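Local coordinates for tudor domain-containing protein 1 (Homo sapiens, PDB 5M9N), which probably helps silence transposable elements in the germline through the piRNA pathway, and binds peptides carrying methylated arginine through its Tudor domains, at residues S103-A108 / S112-Y117; K70-L75 / D97-A102; T46-F51 / V153-G158; Q173-T178 / K196-H201; G58-E63 / L139-Q144. One frame throughout, in Å; residues are numbered along the deposited sequence.

Contact 1: residues S103-A108 / S112-Y117; sequences SVLAYA and SVLVGY
A tight beta hairpin of the Tudor domain pairs Ser103-Ala108 with Ser112-Tyr117, antiparallel and at 150° between strand directions. Two backbone bonds join Ser103 and Gly116, the one from Ser103 N to Gly116 O measuring 2.9 Å. After the Val104-Val115 pair a classic beta bulge follows: Leu105 and Ala106 both face Leu114. Leu105 N gives its hydrogen to Leu114 O at 2.8 Å, while Ala106 O receives Leu114 N at 2.7 Å, so both residues of the bulge bond to the one leucine. Towards the turn, Ala108 N reaches Ser112 O from above the carbonyl plane, and Ser112 OG is held by Ser109.

On the face bearing Val104, Tyr107, Val113 and Val115, Val113 does most of the touching. With CG1 trans to its own nitrogen (chi1 180°), that methyl presses on Val104 CG1 at 3.5 Å, rather tight, while CG2 sits over the centre of the Tyr107 ring, 3.7 Å from its centroid, in a CH-pi contact. Branched valines suit this extended backbone and fill the buried face; Tyr107 can also send its hydroxyl on to Pro83 O. On the other face, Leu105 CD1 meets Leu114 CG at 4.0 Å. At the end of the second strand, Tyr117 packs on the modified side chain of the bound peptide. Such a bulged hairpin belongs to the strongly curved, SH3-like beta barrel of Tudor domains.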
# COMPACT_ATOMS: atom_id res chain seq x y z
N SER A 103 5.86 -2.07 -7.91
CA SER A 103 7.27 -1.61 -7.87
C SER A 103 8.17 -2.81 -7.85
O SER A 103 7.99 -3.69 -7.07
CB SER A 103 7.47 -0.83 -6.60
OG SER A 103 8.72 -0.23 -6.60
N VAL A 104 9.20 -2.81 -8.69
CA VAL A 104 10.19 -3.90 -8.68
C VAL A 104 11.16 -3.73 -7.51
O VAL A 104 11.92 -2.78 -7.51
CB VAL A 104 10.92 -3.88 -10.01
CG1 VAL A 104 12.00 -4.97 -10.07
CG2 VAL A 104 9.91 -4.01 -11.14
N LEU A 105 11.11 -4.59 -6.49
CA LEU A 105 11.92 -4.32 -5.28
C LEU A 105 13.31 -4.98 -5.36
O LEU A 105 14.22 -4.44 -4.87
CB LEU A 105 11.22 -4.74 -4.00
CG LEU A 105 9.79 -4.16 -3.81
CD1 LEU A 105 9.20 -4.77 -2.58
CD2 LEU A 105 9.87 -2.67 -3.70
N ALA A 106 13.40 -6.11 -6.04
CA ALA A 106 14.59 -6.97 -6.03
C ALA A 106 14.33 -8.14 -6.94
O ALA A 106 13.17 -8.61 -7.09
CB ALA A 106 14.93 -7.47 -4.61
N TYR A 107 15.39 -8.67 -7.56
CA TYR A 107 15.24 -9.95 -8.22
C TYR A 107 15.46 -11.03 -7.18
O TYR A 107 16.45 -11.00 -6.41
CB TYR A 107 16.23 -10.09 -9.41
CG TYR A 107 15.68 -9.51 -10.66
CD1 TYR A 107 15.52 -8.16 -10.78
CD2 TYR A 107 15.34 -10.32 -11.74
CE1 TYR A 107 14.96 -7.60 -11.93
CE2 TYR A 107 14.81 -9.79 -12.90
CZ TYR A 107 14.60 -8.41 -12.99
OH TYR A 107 14.09 -7.83 -14.16
N ALA A 108 14.56 -12.01 -7.14
CA ALA A 108 14.72 -13.20 -6.28
C ALA A 108 15.56 -14.32 -6.93
O ALA A 108 16.15 -15.13 -6.24
CB ALA A 108 13.40 -13.77 -5.88
N SER A 112 12.61 -14.39 -11.47
CA SER A 112 11.57 -14.10 -10.49
C SER A 112 11.92 -12.81 -9.76
O SER A 112 13.09 -12.47 -9.64
CB SER A 112 11.36 -15.29 -9.53
OG SER A 112 12.47 -15.51 -8.70
N VAL A 113 10.90 -12.03 -9.38
CA VAL A 113 11.13 -10.70 -8.81
C VAL A 113 10.26 -10.49 -7.57
O VAL A 113 9.10 -10.88 -7.59
CB VAL A 113 10.80 -9.65 -9.86
CG1 VAL A 113 10.99 -8.24 -9.37
CG2 VAL A 113 11.66 -9.82 -11.07
N LEU A 114 10.80 -9.83 -6.54
CA LEU A 114 10.03 -9.37 -5.38
C LEU A 114 9.34 -8.08 -5.80
O LEU A 114 10.02 -7.18 -6.27
CB LEU A 114 10.94 -9.16 -4.20
CG LEU A 114 10.27 -8.61 -2.96
CD1 LEU A 114 9.29 -9.62 -2.39
CD2 LEU A 114 11.33 -8.26 -1.94
N VAL A 115 8.00 -8.04 -5.76
CA VAL A 115 7.30 -6.83 -6.17
C VAL A 115 6.37 -6.32 -5.03
O VAL A 115 5.87 -7.12 -4.27
CB VAL A 115 6.45 -6.99 -7.45
CG1 VAL A 115 7.32 -7.41 -8.67
CG2 VAL A 115 5.24 -7.93 -7.27
N GLY A 116 6.25 -5.01 -4.91
CA GLY A 116 5.28 -4.36 -3.98
C GLY A 116 4.10 -3.78 -4.72
O GLY A 116 4.28 -3.09 -5.74
N TYR A 117 2.89 -4.12 -4.28
CA TYR A 117 1.68 -3.62 -4.95
C TYR A 117 1.42 -2.23 -4.48
O TYR A 117 1.03 -2.01 -3.30
CB TYR A 117 0.51 -4.53 -4.70
CG TYR A 117 0.68 -5.87 -5.38
CD1 TYR A 117 0.54 -6.00 -6.75
CD2 TYR A 117 1.09 -7.00 -4.67
CE1 TYR A 117 0.71 -7.21 -7.38
CE2 TYR A 117 1.26 -8.20 -5.30
CZ TYR A 117 1.11 -8.31 -6.67
OH TYR A 117 1.26 -9.55 -7.29

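Contact 2: residues K70-L75 / D97-A102; sequences KYCDQL and DQWYRA
Cys72 meets Trp99 through both of its side-chain heavy atoms, and the two give different interactions. The first is CH-pi: Cys72 CB stands almost squarely over the five-membered ring of Trp99, 3.6 Å from its centroid and 5° off the normal. The second is sulfur-aromatic: Cys72 SG, also above the ring face, is 4.0 Å from that same centroid and leans towards the benzene part, with Trp99 CD2 3.7 Å away. A chi1 of -67° turns SG back beside the backbone nitrogen of Cys72, which lets CB and SG lie along the indole together. The broad, polarisable indole suits a sulfur neighbour.

Covalent bonding fixes this sulfur further, since Cys72 and Cys132 form a disulfide; Trp99 also packs on Cys132, so the indole probably helps to cover the disulfide. Polar contact is slight. Asp73 OD1 approaches Trp99 NE1 obliquely and only to 4.5 Å, too far for a hydrogen bond, so any attraction is probably weak and electrostatic. Within the chain leaving the helix, Gln74 N bonds to Tyr71 O at 3.1 Å and Leu75 N to Cys72 O at 3.2 Å.

The last turn of helix 58-73 is thus laid against the start of strand 99-109, beside Cys90 of strand 88-92 and tied by the disulfide to strand 131-132, while Arg101 packs against the same helix, on Leu64 and Leu68.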
# COMPACT_ATOMS: atom_id res chain seq x y z
N LYS A 70 -7.50 -4.58 -19.51
CA LYS A 70 -7.64 -4.33 -20.92
C LYS A 70 -6.31 -4.15 -21.64
O LYS A 70 -6.09 -4.68 -22.73
CB LYS A 70 -8.49 -3.09 -21.11
CG LYS A 70 -8.77 -2.80 -22.57
CD LYS A 70 -9.74 -1.65 -22.69
CE LYS A 70 -9.97 -1.30 -24.15
NZ LYS A 70 -10.89 -0.12 -24.27
N TYR A 71 -5.41 -3.41 -21.00
CA TYR A 71 -4.14 -3.04 -21.56
C TYR A 71 -3.21 -4.25 -21.60
O TYR A 71 -2.64 -4.54 -22.66
CB TYR A 71 -3.52 -1.87 -20.77
CG TYR A 71 -2.02 -1.75 -20.90
CD1 TYR A 71 -1.43 -1.14 -22.01
CD2 TYR A 71 -1.18 -2.27 -19.92
CE1 TYR A 71 -0.04 -1.04 -22.14
CE2 TYR A 71 0.21 -2.20 -20.03
CZ TYR A 71 0.78 -1.57 -21.11
OH TYR A 71 2.14 -1.51 -21.17
N CYS A 72 -3.07 -4.95 -20.47
CA CYS A 72 -2.19 -6.11 -20.42
C CYS A 72 -2.64 -7.24 -21.33
O CYS A 72 -1.80 -7.93 -21.88
CB CYS A 72 -1.98 -6.62 -18.99
SG CYS A 72 -1.06 -5.44 -17.97
N ASP A 73 -3.95 -7.37 -21.57
CA ASP A 73 -4.46 -8.36 -22.54
C ASP A 73 -4.04 -8.16 -24.00
O ASP A 73 -4.04 -9.11 -24.77
CB ASP A 73 -5.98 -8.50 -22.44
CG ASP A 73 -6.41 -9.14 -21.15
OD1 ASP A 73 -5.57 -9.59 -20.35
OD2 ASP A 73 -7.61 -9.17 -20.88
N GLN A 74 -3.69 -6.94 -24.37
CA GLN A 74 -3.24 -6.64 -25.71
C GLN A 74 -1.77 -6.79 -25.92
O GLN A 74 -1.29 -6.65 -27.07
CB GLN A 74 -3.60 -5.24 -26.07
CG GLN A 74 -5.10 -5.07 -26.16
CD GLN A 74 -5.41 -3.65 -26.47
OE1 GLN A 74 -5.37 -3.24 -27.63
NE2 GLN A 74 -5.66 -2.85 -25.44
N LEU A 75 -1.03 -7.04 -24.85
CA LEU A 75 0.41 -7.32 -24.94
C LEU A 75 0.58 -8.82 -25.25
O LEU A 75 0.09 -9.66 -24.48
CB LEU A 75 1.15 -6.95 -23.63
CG LEU A 75 1.59 -5.50 -23.38
CD1 LEU A 75 0.57 -4.47 -23.76
CD2 LEU A 75 1.92 -5.31 -21.91
N ASP A 97 -5.21 -13.38 -10.12
CA ASP A 97 -4.74 -13.28 -11.52
C ASP A 97 -5.11 -12.03 -12.23
O ASP A 97 -5.04 -11.98 -13.45
CB ASP A 97 -5.13 -14.52 -12.34
CG ASP A 97 -4.40 -15.74 -11.89
OD1 ASP A 97 -3.18 -15.61 -11.62
OD2 ASP A 97 -5.02 -16.83 -11.83
N GLN A 98 -5.41 -10.98 -11.46
CA GLN A 98 -5.71 -9.70 -12.01
C GLN A 98 -4.42 -8.93 -11.99
O GLN A 98 -3.55 -9.27 -11.24
CB GLN A 98 -6.75 -9.03 -11.14
CG GLN A 98 -8.03 -9.83 -11.02
CD GLN A 98 -8.56 -10.30 -12.37
OE1 GLN A 98 -8.46 -11.48 -12.70
NE2 GLN A 98 -9.05 -9.37 -13.18
N TRP A 99 -4.39 -7.87 -12.78
CA TRP A 99 -3.24 -7.04 -13.02
C TRP A 99 -3.29 -5.80 -12.09
O TRP A 99 -4.33 -5.17 -11.95
CB TRP A 99 -3.22 -6.62 -14.47
CG TRP A 99 -2.79 -7.79 -15.35
CD1 TRP A 99 -3.63 -8.62 -16.08
CD2 TRP A 99 -1.47 -8.25 -15.60
NE1 TRP A 99 -2.92 -9.55 -16.75
CE2 TRP A 99 -1.58 -9.36 -16.49
CE3 TRP A 99 -0.19 -7.84 -15.19
CZ2 TRP A 99 -0.48 -10.05 -16.97
CZ3 TRP A 99 0.91 -8.55 -15.64
CH2 TRP A 99 0.76 -9.65 -16.55
N TYR A 100 -2.16 -5.50 -11.48
CA TYR A 100 -2.02 -4.42 -10.50
C TYR A 100 -0.77 -3.64 -10.81
O TYR A 100 0.13 -4.18 -11.47
CB TYR A 100 -1.98 -5.02 -9.08
CG TYR A 100 -3.29 -5.66 -8.65
CD1 TYR A 100 -4.30 -4.95 -8.05
CD2 TYR A 100 -3.51 -6.99 -8.89
CE1 TYR A 100 -5.54 -5.56 -7.73
CE2 TYR A 100 -4.67 -7.62 -8.56
CZ TYR A 100 -5.71 -6.90 -7.98
OH TYR A 100 -6.80 -7.62 -7.66
N ARG A 101 -0.67 -2.43 -10.28
CA ARG A 101 0.58 -1.65 -10.38
C ARG A 101 1.58 -2.11 -9.31
O ARG A 101 1.26 -2.41 -8.15
CB ARG A 101 0.28 -0.17 -10.34
CG ARG A 101 -0.70 0.23 -11.42
CD ARG A 101 -0.86 1.69 -11.55
NE ARG A 101 -1.21 2.35 -10.29
CZ ARG A 101 -1.53 3.62 -10.19
NH1 ARG A 101 -1.57 4.41 -11.24
NH2 ARG A 101 -1.82 4.13 -9.02
N ALA A 102 2.84 -2.26 -9.74
CA ALA A 102 3.77 -2.86 -8.84
C ALA A 102 5.18 -2.26 -9.04
O ALA A 102 5.55 -1.94 -10.15
CB ALA A 102 3.83 -4.34 -9.04

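Contact 3: residues T46-F51 / V153-G158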
# COMPACT_ATOMS: atom_id res chain seq x y z
N THR A 46 3.71 -3.76 10.99
CA THR A 46 3.70 -3.45 12.42
C THR A 46 3.00 -2.11 12.58
O THR A 46 2.76 -1.42 11.58
CB THR A 46 5.14 -3.22 12.99
OG1 THR A 46 5.62 -1.99 12.47
CG2 THR A 46 6.11 -4.33 12.56
N PRO A 47 2.86 -1.66 13.81
CA PRO A 47 2.39 -0.32 14.03
C PRO A 47 3.23 0.78 13.47
O PRO A 47 2.69 1.86 13.26
CB PRO A 47 2.31 -0.24 15.55
CG PRO A 47 1.96 -1.62 15.95
CD PRO A 47 2.82 -2.43 15.06
N GLU A 48 4.49 0.53 13.17
CA GLU A 48 5.35 1.51 12.51
C GLU A 48 5.48 1.25 11.02
O GLU A 48 6.26 1.91 10.37
CB GLU A 48 6.76 1.50 13.19
CG GLU A 48 6.78 2.29 14.50
CD GLU A 48 7.63 1.68 15.60
OE1 GLU A 48 8.33 0.66 15.35
OE2 GLU A 48 7.59 2.18 16.73
N ASP A 49 4.78 0.26 10.47
CA ASP A 49 4.88 -0.07 9.06
C ASP A 49 3.57 -0.66 8.54
O ASP A 49 3.31 -1.83 8.69
CB ASP A 49 6.10 -1.03 8.86
CG ASP A 49 6.37 -1.33 7.43
OD1 ASP A 49 5.78 -0.78 6.49
OD2 ASP A 49 7.21 -2.21 7.21
N PHE A 50 2.69 0.20 8.02
CA PHE A 50 1.37 -0.21 7.58
C PHE A 50 0.88 0.73 6.49
O PHE A 50 1.53 1.73 6.24
CB PHE A 50 0.40 -0.39 8.74
CG PHE A 50 -0.06 0.89 9.40
CD1 PHE A 50 0.67 1.45 10.44
CD2 PHE A 50 -1.23 1.51 9.00
CE1 PHE A 50 0.28 2.63 11.07
CE2 PHE A 50 -1.62 2.68 9.61
CZ PHE A 50 -0.90 3.23 10.65
N PHE A 51 -0.26 0.38 5.86
CA PHE A 51 -0.76 1.07 4.68
C PHE A 51 -2.24 1.30 4.78
O PHE A 51 -2.95 0.38 5.14
CB PHE A 51 -0.56 0.24 3.44
CG PHE A 51 0.88 0.10 3.07
CD1 PHE A 51 1.62 -0.91 3.58
CD2 PHE A 51 1.45 1.02 2.28
CE1 PHE A 51 2.97 -1.04 3.23
CE2 PHE A 51 2.79 0.91 1.90
CZ PHE A 51 3.54 -0.13 2.36
N VAL A 153 3.60 6.29 19.77
CA VAL A 153 3.85 4.98 20.37
C VAL A 153 5.18 4.39 19.97
O VAL A 153 5.66 4.65 18.88
CB VAL A 153 2.76 3.92 20.06
CG1 VAL A 153 1.48 4.28 20.75
CG2 VAL A 153 2.58 3.67 18.54
N LYS A 154 5.75 3.63 20.90
CA LYS A 154 6.93 2.79 20.67
C LYS A 154 6.61 1.43 21.26
O LYS A 154 5.85 1.35 22.24
CB LYS A 154 8.11 3.30 21.45
CG LYS A 154 8.56 4.71 21.15
CD LYS A 154 9.20 5.34 22.40
CE LYS A 154 10.31 4.49 23.02
NZ LYS A 154 11.18 5.32 23.88
N PRO A 155 7.22 0.36 20.71
CA PRO A 155 6.96 -0.98 21.23
C PRO A 155 7.52 -1.14 22.63
O PRO A 155 8.71 -0.88 22.82
CB PRO A 155 7.76 -1.89 20.28
CG PRO A 155 8.73 -1.00 19.58
CD PRO A 155 8.17 0.37 19.58
N SER A 156 6.71 -1.60 23.59
CA SER A 156 7.15 -1.55 25.01
C SER A 156 8.32 -2.48 25.32
O SER A 156 8.92 -2.31 26.37
CB SER A 156 6.00 -1.74 26.01
OG SER A 156 5.67 -3.10 26.21
N LEU A 157 8.64 -3.43 24.44
CA LEU A 157 9.88 -4.23 24.53
C LEU A 157 11.03 -3.74 23.65
O LEU A 157 12.17 -4.16 23.85
CB LEU A 157 9.62 -5.69 24.16
CG LEU A 157 8.51 -6.40 24.95
CD1 LEU A 157 8.39 -7.85 24.50
CD2 LEU A 157 8.78 -6.33 26.44
N GLY A 158 10.74 -2.86 22.69
CA GLY A 158 11.70 -2.45 21.65
C GLY A 158 11.46 -3.14 20.31
O GLY A 158 12.08 -2.80 19.28
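Glu48, the residue that reaches across to Pro155, has its backbone N bonded to Thr46 OG1 at 2.8 Å, which makes an ST turn. Thr46 to Asp49 form a type I beta turn, in which Thr46 N meets Asp49 O at 3.0 Å and Asp49 N meets Thr46 O at 2.9 Å. Pro47, with phi already fixed near -61°, suits the second position of such a turn.

From this braced corner the Glu48 side chain, bent at chi2 (142°), crosses the Pro155 side chain at about a right angle. Its OE2 touches Pro155 CD at 3.4 Å, a carbon next to nitrogen whose hydrogens are probably slightly polarised. The other oxygen, OE1, accepts from Trp160 NE1, and Trp160 itself packs on both Pro47 and Pro155, so the indole bridges the two segments. The turn is a two-residue beta hairpin joining strands 36-44 and 49-54, whose Glu48 reaches over to the end of strand 153-155 in the part that extends the Tudor domain.

Contact 4: residues Q173-T178 / K196-H201; sequences QNKIIT and KSETPH
The His201 ring carries Lys196 CG over the centre of one face, 3.5 Å above its plane, and meets Glu198 O in plane at its edge; the loop is folded on itself, while its Lys196 and Glu198 reach Thr178 and Lys175. The carboxylate of Glu198 is the other flat group, and its OE2 lies 3.9 Å from Lys175 NZ, a long salt bridge between side chains that cross at about a right angle. Lys175 has a stronger partner in Asp195. Its ammonium thus sits near two acids and probably eases the repulsion between Glu198 and Asp195, whose carboxylates lie close together.

Lys196 is extended beyond CG and passes obliquely by Thr178, with CD 3.4 Å from Thr178 OG1. The touch is therefore made by the lysine's aliphatic stem; its NZ is farther off, 4.0 Å from Thr178 CG2. Threonine suits a strand, where its branched side chain fits the extended backbone, and a long lysine can lay its stem along the threonine and keep its charge at the exposed surface.

The loop 196-201 follows strand 189-195 and leads into strand 202-203. It packs against strand 177-184 at Thr178, which bonds by its backbone to Ile194 and rests on Glu36 of strand 36-44.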
# COMPACT_ATOMS: atom_id res chain seq x y z
N GLN A 173 -9.91 -4.04 11.50
CA GLN A 173 -10.42 -4.97 10.47
C GLN A 173 -11.84 -4.65 10.03
O GLN A 173 -12.65 -4.30 10.87
CB GLN A 173 -10.42 -6.40 10.97
CG GLN A 173 -9.29 -7.20 10.37
CD GLN A 173 -9.26 -8.61 10.91
OE1 GLN A 173 -10.32 -9.18 11.18
NE2 GLN A 173 -8.05 -9.18 11.05
N ASN A 174 -12.11 -4.80 8.73
CA ASN A 174 -13.40 -4.49 8.08
C ASN A 174 -14.06 -3.25 8.60
O ASN A 174 -15.29 -3.22 8.77
CB ASN A 174 -14.37 -5.66 8.23
CG ASN A 174 -13.72 -6.97 7.91
OD1 ASN A 174 -12.88 -7.06 7.00
ND2 ASN A 174 -14.09 -8.01 8.65
N LYS A 175 -13.26 -2.22 8.88
CA LYS A 175 -13.77 -1.00 9.48
C LYS A 175 -13.32 0.22 8.71
O LYS A 175 -12.21 0.25 8.11
CB LYS A 175 -13.31 -0.86 10.92
CG LYS A 175 -14.19 -1.51 11.96
CD LYS A 175 -13.59 -1.25 13.33
CE LYS A 175 -14.62 -1.47 14.41
NZ LYS A 175 -14.02 -1.44 15.76
N ILE A 176 -14.15 1.25 8.80
CA ILE A 176 -13.84 2.53 8.26
C ILE A 176 -13.19 3.26 9.42
O ILE A 176 -13.75 3.29 10.51
CB ILE A 176 -15.08 3.33 7.75
CG1 ILE A 176 -16.10 2.44 7.01
CG2 ILE A 176 -14.63 4.43 6.78
CD1 ILE A 176 -17.49 3.08 6.96
N ILE A 177 -12.02 3.84 9.18
CA ILE A 177 -11.20 4.46 10.19
C ILE A 177 -10.99 5.88 9.75
O ILE A 177 -10.87 6.15 8.58
CB ILE A 177 -9.81 3.71 10.29
CG1 ILE A 177 -10.06 2.28 10.76
CG2 ILE A 177 -8.84 4.39 11.23
CD1 ILE A 177 -10.88 2.15 12.04
N THR A 178 -10.96 6.80 10.71
CA THR A 178 -10.49 8.15 10.45
C THR A 178 -8.94 8.14 10.60
O THR A 178 -8.42 7.83 11.67
CB THR A 178 -11.12 9.18 11.39
OG1 THR A 178 -12.56 9.13 11.22
CG2 THR A 178 -10.63 10.55 11.07
N LYS A 196 -14.40 6.15 14.88
CA LYS A 196 -15.49 7.01 15.31
C LYS A 196 -16.86 6.29 15.36
O LYS A 196 -17.92 6.95 15.54
CB LYS A 196 -15.53 8.22 14.39
CG LYS A 196 -14.31 9.10 14.57
CD LYS A 196 -14.43 10.38 13.77
CE LYS A 196 -13.41 11.39 14.24
NZ LYS A 196 -13.28 12.51 13.26
N SER A 197 -16.85 4.97 15.19
CA SER A 197 -18.06 4.14 15.20
C SER A 197 -18.43 3.72 16.61
O SER A 197 -19.48 3.13 16.79
CB SER A 197 -17.87 2.89 14.33
OG SER A 197 -17.61 3.23 12.97
N GLU A 198 -17.56 3.96 17.59
CA GLU A 198 -17.87 3.78 19.02
C GLU A 198 -18.05 5.16 19.63
O GLU A 198 -17.25 6.06 19.41
CB GLU A 198 -16.74 3.02 19.76
CG GLU A 198 -16.12 1.85 19.00
CD GLU A 198 -17.14 0.87 18.41
OE1 GLU A 198 -18.03 0.39 19.15
OE2 GLU A 198 -17.02 0.57 17.19
N THR A 199 -19.12 5.33 20.40
CA THR A 199 -19.56 6.68 20.74
C THR A 199 -18.57 7.44 21.65
O THR A 199 -18.45 8.67 21.52
CB THR A 199 -21.01 6.71 21.26
OG1 THR A 199 -21.13 5.85 22.40
CG2 THR A 199 -21.98 6.25 20.14
N PRO A 200 -17.86 6.72 22.57
CA PRO A 200 -16.58 7.29 23.01
C PRO A 200 -15.53 6.89 21.95
O PRO A 200 -15.35 5.69 21.71
CB PRO A 200 -16.33 6.61 24.35
CG PRO A 200 -17.11 5.34 24.31
CD PRO A 200 -18.25 5.54 23.37
N HIS A 201 -14.90 7.86 21.28
CA HIS A 201 -13.98 7.55 20.16
C HIS A 201 -12.75 6.82 20.73
O HIS A 201 -12.29 7.13 21.84
CB HIS A 201 -13.48 8.80 19.42
CG HIS A 201 -14.49 9.48 18.54
ND1 HIS A 201 -14.26 10.71 17.97
CD2 HIS A 201 -15.75 9.12 18.19
CE1 HIS A 201 -15.32 11.08 17.28
NE2 HIS A 201 -16.24 10.13 17.39

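Contact 5: residues G58-E63 / L139-Q144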
# COMPACT_ATOMS: atom_id res chain seq x y z
N GLY A 58 -12.31 3.35 -3.97
CA GLY A 58 -12.87 2.09 -4.44
C GLY A 58 -13.18 2.07 -5.93
O GLY A 58 -12.83 1.10 -6.65
N ARG A 59 -13.80 3.15 -6.40
CA ARG A 59 -14.31 3.21 -7.78
C ARG A 59 -13.15 3.50 -8.73
O ARG A 59 -12.95 2.79 -9.70
CB ARG A 59 -15.37 4.31 -7.92
CG ARG A 59 -16.59 4.13 -7.00
CD ARG A 59 -17.17 5.46 -6.50
NE ARG A 59 -17.99 6.15 -7.51
CZ ARG A 59 -19.32 6.11 -7.61
NH1 ARG A 59 -20.08 5.41 -6.76
NH2 ARG A 59 -19.92 6.79 -8.60
N LYS A 60 -12.43 4.58 -8.42
CA LYS A 60 -11.25 5.04 -9.17
C LYS A 60 -10.22 3.90 -9.38
O LYS A 60 -9.57 3.78 -10.43
CB LYS A 60 -10.61 6.20 -8.41
CG LYS A 60 -9.86 7.17 -9.29
CD LYS A 60 -10.76 8.30 -9.80
CE LYS A 60 -10.21 8.98 -11.04
NZ LYS A 60 -10.58 8.22 -12.26
N LEU A 61 -10.13 3.01 -8.39
CA LEU A 61 -9.22 1.88 -8.40
C LEU A 61 -9.77 0.68 -9.14
O LEU A 61 -9.01 0.00 -9.83
CB LEU A 61 -8.86 1.52 -6.95
CG LEU A 61 -7.56 0.86 -6.53
CD1 LEU A 61 -6.38 1.57 -7.16
CD2 LEU A 61 -7.52 0.91 -5.01
N ALA A 62 -11.09 0.42 -9.04
CA ALA A 62 -11.71 -0.63 -9.82
C ALA A 62 -11.61 -0.25 -11.28
O ALA A 62 -11.48 -1.10 -12.11
CB ALA A 62 -13.18 -0.83 -9.43
N GLU A 63 -11.68 1.04 -11.55
CA GLU A 63 -11.52 1.60 -12.89
C GLU A 63 -10.09 1.36 -13.44
O GLU A 63 -9.90 0.94 -14.58
CB GLU A 63 -11.86 3.09 -12.85
CG GLU A 63 -11.22 3.97 -13.92
CD GLU A 63 -12.01 5.23 -14.22
OE1 GLU A 63 -12.94 5.62 -13.44
OE2 GLU A 63 -11.71 5.84 -15.29
N LEU A 139 -0.22 5.52 -15.10
CA LEU A 139 0.31 6.19 -13.90
C LEU A 139 -0.36 7.53 -13.58
O LEU A 139 0.13 8.27 -12.73
CB LEU A 139 1.84 6.41 -14.03
CG LEU A 139 2.68 5.16 -14.18
CD1 LEU A 139 4.16 5.51 -14.33
CD2 LEU A 139 2.49 4.30 -12.96
N GLU A 140 -1.48 7.84 -14.21
CA GLU A 140 -2.17 9.08 -13.93
C GLU A 140 -2.86 9.08 -12.56
O GLU A 140 -2.83 10.10 -11.90
CB GLU A 140 -3.14 9.43 -15.06
CG GLU A 140 -2.40 9.82 -16.32
CD GLU A 140 -3.31 10.22 -17.46
OE1 GLU A 140 -4.52 9.88 -17.41
OE2 GLU A 140 -2.82 10.85 -18.41
N LEU A 141 -3.44 7.95 -12.14
CA LEU A 141 -3.91 7.79 -10.76
C LEU A 141 -2.72 7.81 -9.79
O LEU A 141 -1.77 7.10 -10.02
CB LEU A 141 -4.68 6.47 -10.59
CG LEU A 141 -5.46 6.37 -9.25
CD1 LEU A 141 -6.56 7.40 -9.27
CD2 LEU A 141 -6.07 5.00 -9.00
N PRO A 142 -2.76 8.64 -8.72
CA PRO A 142 -1.71 8.47 -7.73
C PRO A 142 -1.76 7.12 -7.05
O PRO A 142 -2.83 6.49 -6.93
CB PRO A 142 -1.92 9.63 -6.74
CG PRO A 142 -2.92 10.54 -7.35
CD PRO A 142 -3.47 9.92 -8.58
N MET A 143 -0.59 6.67 -6.63
CA MET A 143 -0.46 5.44 -5.89
C MET A 143 -1.33 5.42 -4.63
O MET A 143 -1.34 6.36 -3.81
CB MET A 143 1.01 5.18 -5.52
CG MET A 143 1.92 4.99 -6.71
SD MET A 143 3.62 4.68 -6.23
CE MET A 143 4.02 6.27 -5.52
N GLN A 144 -2.14 4.39 -4.49
CA GLN A 144 -3.17 4.44 -3.48
C GLN A 144 -2.85 3.89 -2.09
O GLN A 144 -3.68 4.07 -1.20
CB GLN A 144 -4.42 3.81 -4.03
CG GLN A 144 -4.95 4.55 -5.27
CD GLN A 144 -5.57 5.89 -4.94
OE1 GLN A 144 -6.49 5.97 -4.09
NE2 GLN A 144 -5.14 6.93 -5.62
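With CG swung away from the backbone nitrogen in both Leu61 (chi1 -152°) and Leu141 (chi1 -168°), the two leucines meet at about a right angle. Leu61 CD1 lies 3.9 Å from Leu141 CD2. The same methyl also touches Gln144 CG at 3.8 Å, so one methyl meets both loop residues. Leu141's other branch, CD1, presses on Lys60 CG at 3.3 Å, closer than carbons usually come.

Lys60 bends at chi2 (89°) and again at chi4, bringing NZ towards Glu63, one turn further along the helix, where it lies 3.7 Å from Glu63 OE1 in a long salt bridge. The lysine thus lends the contact its methylenes and keeps its charge at the surface. Gln144 folds over in turn, and its NE2 bonds to Pro142 O at 2.7 Å, which turns the amide nitrogen back into the loop and leaves CG to face Leu61. No hydrogen bond crosses between the segments; the helix and loop are joined mainly by aliphatic carbon, so the association should rest on shape and the exclusion of water.

Contacts 1, 2 and 5 all belong to the Tudor part. Contacts 1 and 2 share strand 99-109, and contacts 2 and 5 share helix 58-73, with Arg101 of the strand bonding to Leu141 O of the loop; their centres lie about 14 to 21 Å apart. Contacts 3 and 4, with centres about 20 Å apart, both reach the six-stranded sheet of the extension and lie about 34 and 35 Å, centre to centre, from contact 2. Along the chain, contact 3 opens first and spans contacts 5, 2 and 1, whereas contact 4 follows them all. The Tudor barrel is therefore inserted in the chain of the companion domain, and helix 58-73 leads from strand 49-54 into it, as in extended Tudor domains.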